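Local coordinates for penicillin-binding protein 1A (Mycobacterium tuberculosis, PDB 5CXW) that builds mycobacterial peptidoglycan, polymerising glycan strands and cross-linking their peptides, the latter in its penicillin-sensitive C-terminal transpeptidase domain, at residues A[281-293]-A[303-315]. Residues are numbered along the deposited sequence; the frame is centred on the assembly and turned at random.
With 35P ((2R,4S)-5,5-dimethyl-2-{(1R)-2-oxo-1-[(phenoxyacetyl)amino]ethyl}-1,3-thiazolidine-4-carboxylic acid), chain C; PEG (di(hydroxyethyl)ether), chain D.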
ATOM      1  N   ASN A 281       8.201 -12.234   8.661  1.00 16.59           N
ATOM      2  CA  ASN A 281       7.882 -13.328   7.671  1.00 17.73           C
ATOM      3  C   ASN A 281       6.520 -13.916   8.066  1.00 17.00           C
ATOM      4  O   ASN A 281       6.245 -14.110   9.266  1.00 16.10           O
ATOM      5  CB  ASN A 281       8.873 -14.506   7.795  1.00 20.64           C
ATOM      6  CG  ASN A 281      10.349 -14.107   7.881  1.00 23.10           C
ATOM      7  OD1 ASN A 281      11.138 -14.320   6.859  1.00 24.68           O
ATOM      8  ND2 ASN A 281      10.804 -13.606   9.117  1.00 23.38           N
ATOM      9  N   LEU A 282       5.706 -14.251   7.063  1.00 15.66           N
ATOM     10  CA  LEU A 282       4.400 -14.832   7.304  1.00 15.92           C
ATOM     11  C   LEU A 282       4.576 -16.251   7.857  1.00 17.13           C
ATOM     12  O   LEU A 282       5.642 -16.920   7.675  1.00 16.82           O
ATOM     13  CB  LEU A 282       3.585 -14.870   6.002  1.00 15.19           C
ATOM     14  CG  LEU A 282       3.270 -13.473   5.420  1.00 14.20           C
ATOM     15  CD1 LEU A 282       2.353 -13.576   4.218  1.00 14.34           C
ATOM     16  CD2 LEU A 282       2.653 -12.571   6.494  1.00 14.35           C
ATOM     17  N   ALA A 283       3.538 -16.714   8.541  1.00 17.16           N
ATOM     18  CA  ALA A 283       3.581 -18.020   9.164  1.00 18.39           C
ATOM     19  C   ALA A 283       3.726 -19.199   8.178  1.00 19.32           C
ATOM     20  O   ALA A 283       3.296 -19.131   7.035  1.00 19.41           O
ATOM     21  CB  ALA A 283       2.363 -18.200  10.035  1.00 18.96           C
ATOM     22  N   GLY A 284       4.333 -20.282   8.657  1.00 20.10           N
ATOM     23  CA  GLY A 284       4.351 -21.550   7.937  1.00 20.86           C
ATOM     24  C   GLY A 284       5.196 -21.520   6.674  1.00 20.80           C
ATOM     25  O   GLY A 284       4.925 -22.265   5.728  1.00 21.42           O
ATOM     26  N   GLY A 285       6.224 -20.661   6.672  1.00 20.45           N
ATOM     27  CA  GLY A 285       7.110 -20.502   5.523  1.00 20.16           C
ATOM     28  C   GLY A 285       6.511 -19.840   4.315  1.00 18.88           C
ATOM     29  O   GLY A 285       7.006 -19.971   3.194  1.00 19.62           O
ATOM     30  N   ARG A 286       5.409 -19.148   4.506  1.00 17.08           N
ATOM     31  CA  ARG A 286       4.753 -18.548   3.366  1.00 16.59           C
ATOM     32  C   ARG A 286       5.557 -17.350   2.858  1.00 15.48           C
ATOM     33  O   ARG A 286       5.791 -16.415   3.611  1.00 15.51           O
ATOM     34  CB  ARG A 286       3.340 -18.135   3.765  1.00 15.85           C
ATOM     35  CG  ARG A 286       2.491 -17.687   2.611  1.00 15.43           C
ATOM     36  CD  ARG A 286       1.145 -17.183   3.059  1.00 15.13           C
ATOM     37  NE  ARG A 286       0.348 -18.178   3.767  1.00 15.84           N
ATOM     38  CZ  ARG A 286      -0.485 -19.049   3.180  1.00 16.62           C
ATOM     39  NH1 ARG A 286      -0.656 -19.089   1.875  1.00 16.69           N
ATOM     40  NH2 ARG A 286      -1.204 -19.842   3.934  1.00 17.41           N
ATOM     41  N   ASP A 287       5.919 -17.347   1.583  1.00 14.93           N
ATOM     42  CA  ASP A 287       6.645 -16.218   0.982  1.00 14.84           C
ATOM     43  C   ASP A 287       5.735 -14.987   0.893  1.00 13.60           C
ATOM     44  O   ASP A 287       4.510 -15.080   0.765  1.00 13.17           O
ATOM     45  CB  ASP A 287       7.146 -16.523  -0.448  1.00 15.57           C
ATOM     46  CG  ASP A 287       8.191 -17.627  -0.510  1.00 17.33           C
ATOM     47  OD1 ASP A 287       8.685 -17.999   0.571  1.00 18.30           O
ATOM     48  OD2 ASP A 287       8.475 -18.172  -1.633  1.00 18.79           O
ATOM     49  N   SER A 288       6.358 -13.817   0.872  1.00 12.51           N
ATOM     50  CA  SER A 288       5.613 -12.592   0.697  1.00 12.05           C
ATOM     51  C   SER A 288       6.531 -11.544   0.071  1.00 11.19           C
ATOM     52  O   SER A 288       7.715 -11.763  -0.030  1.00 11.08           O
ATOM     53  CB  SER A 288       5.129 -12.037   2.059  1.00 12.36           C
ATOM     54  OG  SER A 288       6.211 -11.686   2.891  1.00 12.82           O
ATOM     55  N   ALA A 289       5.941 -10.414  -0.324  1.00 10.58           N
ATOM     56  CA  ALA A 289       6.662  -9.293  -0.884  1.00 10.29           C
ATOM     57  C   ALA A 289       6.128  -8.082  -0.172  1.00 10.12           C
ATOM     58  O   ALA A 289       4.900  -7.853  -0.188  1.00 10.56           O
ATOM     59  CB  ALA A 289       6.378  -9.223  -2.400  1.00 10.30           C
ATOM     60  N   ALA A 290       6.971  -7.272   0.461  1.00  9.70           N
ATOM     61  CA  ALA A 290       6.504  -6.213   1.325  1.00  9.42           C
ATOM     62  C   ALA A 290       7.397  -5.003   1.342  1.00  9.18           C
ATOM     63  O   ALA A 290       8.588  -5.077   0.898  1.00  9.19           O
ATOM     64  CB  ALA A 290       6.332  -6.785   2.743  1.00 10.05           C
ATOM     65  N   LYS A 291       6.875  -3.903   1.858  1.00  9.21           N
ATOM     66  CA  LYS A 291       7.675  -2.688   2.024  1.00  9.10           C
ATOM     67  C   LYS A 291       7.104  -1.880   3.191  1.00  9.69           C
ATOM     68  O   LYS A 291       5.927  -1.621   3.235  1.00  9.26           O
ATOM     69  CB  LYS A 291       7.725  -1.847   0.745  1.00  9.27           C
ATOM     70  CG  LYS A 291       8.644  -0.627   0.881  1.00  9.05           C
ATOM     71  CD  LYS A 291      10.139  -0.991   0.903  1.00  9.32           C
ATOM     72  CE  LYS A 291      11.013   0.228   1.242  1.00  9.61           C
ATOM     73  NZ  LYS A 291      10.979   0.551   2.673  1.00 10.13           N
ATOM     74  N   THR A 292       7.994  -1.481   4.089  1.00  9.76           N
ATOM     75  CA  THR A 292       7.648  -0.630   5.201  1.00 10.04           C
ATOM     76  C   THR A 292       7.769   0.850   4.812  1.00  9.79           C
ATOM     77  O   THR A 292       8.482   1.227   3.843  1.00  9.24           O
ATOM     78  CB  THR A 292       8.603  -0.836   6.374  1.00 10.39           C
ATOM     79  OG1 THR A 292       9.944  -0.749   5.901  1.00 10.91           O
ATOM     80  CG2 THR A 292       8.314  -2.185   7.088  1.00 10.85           C
ATOM     81  N   GLY A 293       7.146   1.702   5.611  1.00  9.93           N
ATOM     82  CA  GLY A 293       7.362   3.145   5.531  1.00  9.99           C
ATOM     83  C   GLY A 293       7.257   3.803   6.882  1.00 10.32           C
ATOM     84  O   GLY A 293       6.471   3.355   7.692  1.00 10.23           O
ATOM     85  N   ASN A 303       8.499  10.273  14.613  1.00 16.52           N
ATOM     86  CA  ASN A 303       7.752   9.666  13.501  1.00 15.82           C
ATOM     87  C   ASN A 303       6.312  10.156  13.517  1.00 15.55           C
ATOM     88  O   ASN A 303       5.830  10.521  14.574  1.00 15.95           O
ATOM     89  CB  ASN A 303       7.766   8.138  13.613  1.00 15.37           C
ATOM     90  CG  ASN A 303       9.186   7.585  13.533  1.00 15.75           C
ATOM     91  OD1 ASN A 303      10.093   8.249  13.001  1.00 15.84           O
ATOM     92  ND2 ASN A 303       9.374   6.376  14.042  1.00 15.31           N
ATOM     93  N   LYS A 304       5.634  10.089  12.386  1.00 14.47           N
ATOM     94  CA  LYS A 304       4.283  10.543  12.264  1.00 14.90           C
ATOM     95  C   LYS A 304       3.333   9.478  11.781  1.00 14.63           C
ATOM     96  O   LYS A 304       2.291   9.274  12.389  1.00 15.53           O
ATOM     97  CB  LYS A 304       4.186  11.771  11.360  1.00 15.18           C
ATOM     98  CG  LYS A 304       2.765  12.328  11.238  1.00 15.89           C
ATOM     99  CD  LYS A 304       2.736  13.717  10.621  1.00 16.51           C
ATOM    100  CE  LYS A 304       3.121  13.706   9.134  1.00 15.92           C
ATOM    101  NZ  LYS A 304       2.053  13.166   8.194  1.00 15.31           N
ATOM    102  N   ASP A 305       3.703   8.788  10.716  1.00 13.38           N
ATOM    103  CA  ASP A 305       2.902   7.728  10.117  1.00 13.04           C
ATOM    104  C   ASP A 305       3.796   6.514   9.944  1.00 12.58           C
ATOM    105  O   ASP A 305       4.982   6.631   9.635  1.00 12.90           O
ATOM    106  CB  ASP A 305       2.379   8.044   8.715  1.00 13.06           C
ATOM    107  CG  ASP A 305       1.733   9.398   8.593  1.00 13.31           C
ATOM    108  OD1 ASP A 305       2.448  10.378   8.375  1.00 14.06           O
ATOM    109  OD2 ASP A 305       0.475   9.455   8.722  1.00 13.73           O
ATOM    110  N   ALA A 306       3.231   5.347  10.140  1.00 12.12           N
ATOM    111  CA  ALA A 306       3.965   4.106  10.024  1.00 11.76           C
ATOM    112  C   ALA A 306       3.188   3.150   9.175  1.00 11.14           C
ATOM    113  O   ALA A 306       1.996   2.988   9.376  1.00 11.46           O
ATOM    114  CB  ALA A 306       4.240   3.557  11.394  1.00 12.23           C
ATOM    115  N   TRP A 307       3.839   2.518   8.205  1.00 10.46           N
ATOM    116  CA  TRP A 307       3.200   1.675   7.240  1.00 10.28           C
ATOM    117  C   TRP A 307       3.852   0.296   7.049  1.00  9.95           C
ATOM    118  O   TRP A 307       5.095   0.173   7.071  1.00  9.48           O
ATOM    119  CB  TRP A 307       3.292   2.313   5.852  1.00 10.25           C
ATOM    120  CG  TRP A 307       2.500   3.551   5.615  1.00 10.57           C
ATOM    121  CD1 TRP A 307       2.806   4.834   6.027  1.00 10.83           C
ATOM    122  CD2 TRP A 307       1.240   3.617   4.948  1.00 10.46           C
ATOM    123  NE1 TRP A 307       1.791   5.705   5.600  1.00 10.90           N
ATOM    124  CE2 TRP A 307       0.856   4.989   4.900  1.00 10.91           C
ATOM    125  CE3 TRP A 307       0.420   2.659   4.316  1.00 10.60           C
ATOM    126  CZ2 TRP A 307      -0.293   5.409   4.283  1.00 11.16           C
ATOM    127  CZ3 TRP A 307      -0.754   3.085   3.671  1.00 10.75           C
ATOM    128  CH2 TRP A 307      -1.106   4.459   3.675  1.00 11.28           C
ATOM    129  N   MET A 308       3.044  -0.706   6.734  1.00  9.96           N
ATOM    130  CA  MET A 308       3.529  -1.931   6.133  1.00  9.99           C
ATOM    131  C   MET A 308       2.548  -2.312   5.054  1.00  9.52           C
ATOM    132  O   MET A 308       1.324  -2.457   5.333  1.00  9.86           O
ATOM    133  CB  MET A 308       3.655  -3.076   7.142  1.00 10.82           C
ATOM    134  CG  MET A 308       4.100  -4.426   6.562  1.00 11.30           C
ATOM    135  SD  MET A 308       5.636  -4.280   5.611  1.00 11.67           S
ATOM    136  CE  MET A 308       6.672  -5.572   6.337  1.00 12.38           C
ATOM    137  N   VAL A 309       3.056  -2.477   3.823  1.00  9.27           N
ATOM    138  CA  VAL A 309       2.253  -2.916   2.689  1.00  9.55           C
ATOM    139  C   VAL A 309       2.895  -4.125   2.040  1.00  9.61           C
ATOM    140  O   VAL A 309       4.064  -4.141   1.771  1.00  9.23           O
ATOM    141  CB  VAL A 309       2.069  -1.775   1.668  1.00  9.56           C
ATOM    142  CG1 VAL A 309       0.996  -2.142   0.653  1.00  9.90           C
ATOM    143  CG2 VAL A 309       1.729  -0.492   2.328  1.00  9.94           C
ATOM    144  N   GLY A 310       2.150  -5.210   1.861  1.00  9.82           N
ATOM    145  CA  GLY A 310       2.743  -6.360   1.227  1.00  9.90           C
ATOM    146  C   GLY A 310       1.713  -7.405   0.860  1.00 10.45           C
ATOM    147  O   GLY A 310       0.546  -7.341   1.280  1.00 10.64           O
ATOM    148  N   TYR A 311       2.176  -8.344   0.053  1.00  9.95           N
ATOM    149  CA  TYR A 311       1.313  -9.278  -0.650  1.00 10.40           C
ATOM    150  C   TYR A 311       1.865 -10.662  -0.852  1.00 10.91           C
ATOM    151  O   TYR A 311       3.073 -10.902  -0.755  1.00 10.33           O
ATOM    152  CB  TYR A 311       0.952  -8.666  -2.035  1.00 10.11           C
ATOM    153  CG  TYR A 311       2.104  -8.360  -2.967  1.00  9.85           C
ATOM    154  CD1 TYR A 311       2.671  -9.310  -3.833  1.00  9.93           C
ATOM    155  CD2 TYR A 311       2.652  -7.069  -2.990  1.00  9.51           C
ATOM    156  CE1 TYR A 311       3.721  -8.955  -4.715  1.00  9.67           C
ATOM    157  CE2 TYR A 311       3.670  -6.749  -3.838  1.00  9.74           C
ATOM    158  CZ  TYR A 311       4.191  -7.674  -4.715  1.00  9.67           C
ATOM    159  OH  TYR A 311       5.208  -7.279  -5.570  1.00  9.93           O
ATOM    160  N   THR A 312       0.927 -11.595  -1.156  1.00 11.13           N
ATOM    161  CA  THR A 312       1.177 -12.815  -1.830  1.00 11.41           C
ATOM    162  C   THR A 312       0.439 -12.717  -3.155  1.00 11.31           C
ATOM    163  O   THR A 312      -0.257 -11.758  -3.394  1.00 10.55           O
ATOM    164  CB  THR A 312       0.658 -14.004  -1.006  1.00 12.36           C
ATOM    165  OG1 THR A 312      -0.756 -14.049  -1.110  1.00 12.93           O
ATOM    166  CG2 THR A 312       1.100 -13.906   0.381  1.00 12.35           C
ATOM    167  N   PRO A 313       0.551 -13.713  -4.027  1.00 12.19           N
ATOM    168  CA  PRO A 313      -0.211 -13.596  -5.281  1.00 12.73           C
ATOM    169  C   PRO A 313      -1.740 -13.549  -5.096  1.00 13.53           C
ATOM    170  O   PRO A 313      -2.475 -13.139  -6.015  1.00 13.99           O
ATOM    171  CB  PRO A 313       0.227 -14.857  -6.056  1.00 13.00           C
ATOM    172  CG  PRO A 313       1.588 -15.170  -5.482  1.00 12.82           C
ATOM    173  CD  PRO A 313       1.490 -14.850  -4.043  1.00 12.35           C
ATOM    174  N   SER A 314      -2.229 -13.945  -3.927  1.00 13.93           N
ATOM    175  CA  SER A 314      -3.660 -14.066  -3.652  1.00 14.24           C
ATOM    176  C   SER A 314      -4.214 -13.013  -2.675  1.00 13.69           C
ATOM    177  O   SER A 314      -5.402 -12.985  -2.459  1.00 14.21           O
ATOM    178  CB  SER A 314      -3.958 -15.483  -3.182  1.00 15.54           C
ATOM    179  OG  SER A 314      -3.775 -16.402  -4.270  1.00 16.28           O
ATOM    180  N   LEU A 315      -3.377 -12.139  -2.110  1.00 13.04           N
ATOM    181  CA  LEU A 315      -3.843 -11.131  -1.181  1.00 12.56           C
ATOM    182  C   LEU A 315      -2.825 -10.036  -0.999  1.00 11.65           C
ATOM    183  O   LEU A 315      -1.658 -10.292  -0.776  1.00 10.85           O
ATOM    184  CB  LEU A 315      -4.243 -11.714   0.181  1.00 13.33           C
ATOM    185  CG  LEU A 315      -5.170 -10.809   0.991  1.00 13.75           C
ATOM    186  CD1 LEU A 315      -6.554 -10.692   0.352  1.00 14.03           C
ATOM    187  CD2 LEU A 315      -5.306 -11.463   2.362  1.00 14.62           C
TER
HETATM  188  C24 35P C 702      13.622  11.563   9.495  1.00 22.91           C
HETATM  189  C23 35P C 702      13.558  12.291  10.680  1.00 23.35           C
HETATM  190  C22 35P C 702      12.679  11.921  11.673  1.00 21.66           C
HETATM  191  C21 35P C 702      11.853  10.817  11.522  1.00 21.04           C
HETATM  192  C20 35P C 702      11.902  10.076  10.361  1.00 22.38           C
HETATM  193  C19 35P C 702      12.806  10.446   9.337  1.00 21.95           C
HETATM  194  O1  35P C 702      12.923   9.747   8.160  1.00 21.08           O
HETATM  195  C2  35P C 702      12.306   8.467   8.061  1.00 17.88           C
HETATM  196  C3  35P C 702      12.814   7.780   6.823  1.00 16.93           C
HETATM  197  O18 35P C 702      13.917   8.061   6.375  1.00 15.90           O
HETATM  198  N4  35P C 702      11.987   6.873   6.325  1.00 15.36           N
HETATM  199  C5  35P C 702      12.348   6.069   5.168  1.00 15.65           C
HETATM  200  C6  35P C 702      11.093   5.632   4.530  1.00 15.22           C
HETATM  201  O17 35P C 702       9.977   5.591   5.088  1.00 14.58           O
HETATM  202  C8  35P C 702      13.203   4.771   5.508  1.00 16.87           C
HETATM  203  N7  35P C 702      12.178   3.768   5.557  1.00 17.04           N
HETATM  204  S11 35P C 702      14.008   4.662   7.014  1.00 19.18           S
HETATM  205  C10 35P C 702      13.024   3.446   7.753  1.00 16.79           C
HETATM  206  C12 35P C 702      12.699   3.819   9.199  1.00 16.87           C
HETATM  207  C15 35P C 702      13.663   2.084   7.785  1.00 17.24           C
HETATM  208  C9  35P C 702      11.748   3.468   6.903  1.00 15.60           C
HETATM  209  C13 35P C 702      10.852   2.270   6.876  1.00 15.30           C
HETATM  210  O14 35P C 702      11.010   1.469   5.903  1.00 15.63           O
HETATM  211  O16 35P C 702       9.991   2.178   7.777  1.00 14.40           O
HETATM  212  O2  PEG D 703       1.392  15.684   6.711  1.00 29.86           O
HETATM  213  C3  PEG D 703       0.187  16.230   6.191  1.00 29.52           C
HETATM  214  C4  PEG D 703      -0.359  15.259   5.183  1.00 28.64           C
HETATM  215  O4  PEG D 703      -0.044  15.759   3.899  1.00 35.10           O
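Ala289, Lys291 and Gly293 pair with Tyr311, Val309 and Trp307 as three antiparallel hydrogen-bonded pairs, each joined by two N-H to O=C bonds. Lys291 N reaches Val309 O at 2.8 Å; the return bond from Val309 N to Lys291 O is longer, 3.1 Å, but nearly straight at 171°. At the non-hydrogen-bonded pair between the first two, Ala290 and Gly310 bring their CA atoms to 3.8 Å, leaving no room for a side chain on Gly310.

Apolar contacts lie on both faces. On that of Lys291, the methyl of Ala289 sits over the Tyr311 ring in a CH-pi contact, CB 3.7 Å from the centroid and offset toward the CE1-CZ rim; with CG between the backbone N and the carbonyl carbon (chi1 60°), the ring turns one face to Ala289, and its OH bonds to Thr267. On the other, Met308 bends at chi2 and again at chi3, bringing CE to Ala290 CB at 3.8 Å, while SD lies 3.7 Å from Thr292 CG2.

Thr292 OG1 donates a very short bond, 2.5 Å, to thiazolidine carboxylate O14 of the ring-opened penicillin V. Lys291 curls round, and NZ hydrogen-bonds Thr292 O (2.8 Å) and Ser150 OG; its side chain lies near that of Ser97, the probable acyl-ester serine. Lys291-Thr292-Gly293 fits the K(T/S)G motif of penicillin-binding proteins, on the sheet's outermost strand, bordering the active-site cleft.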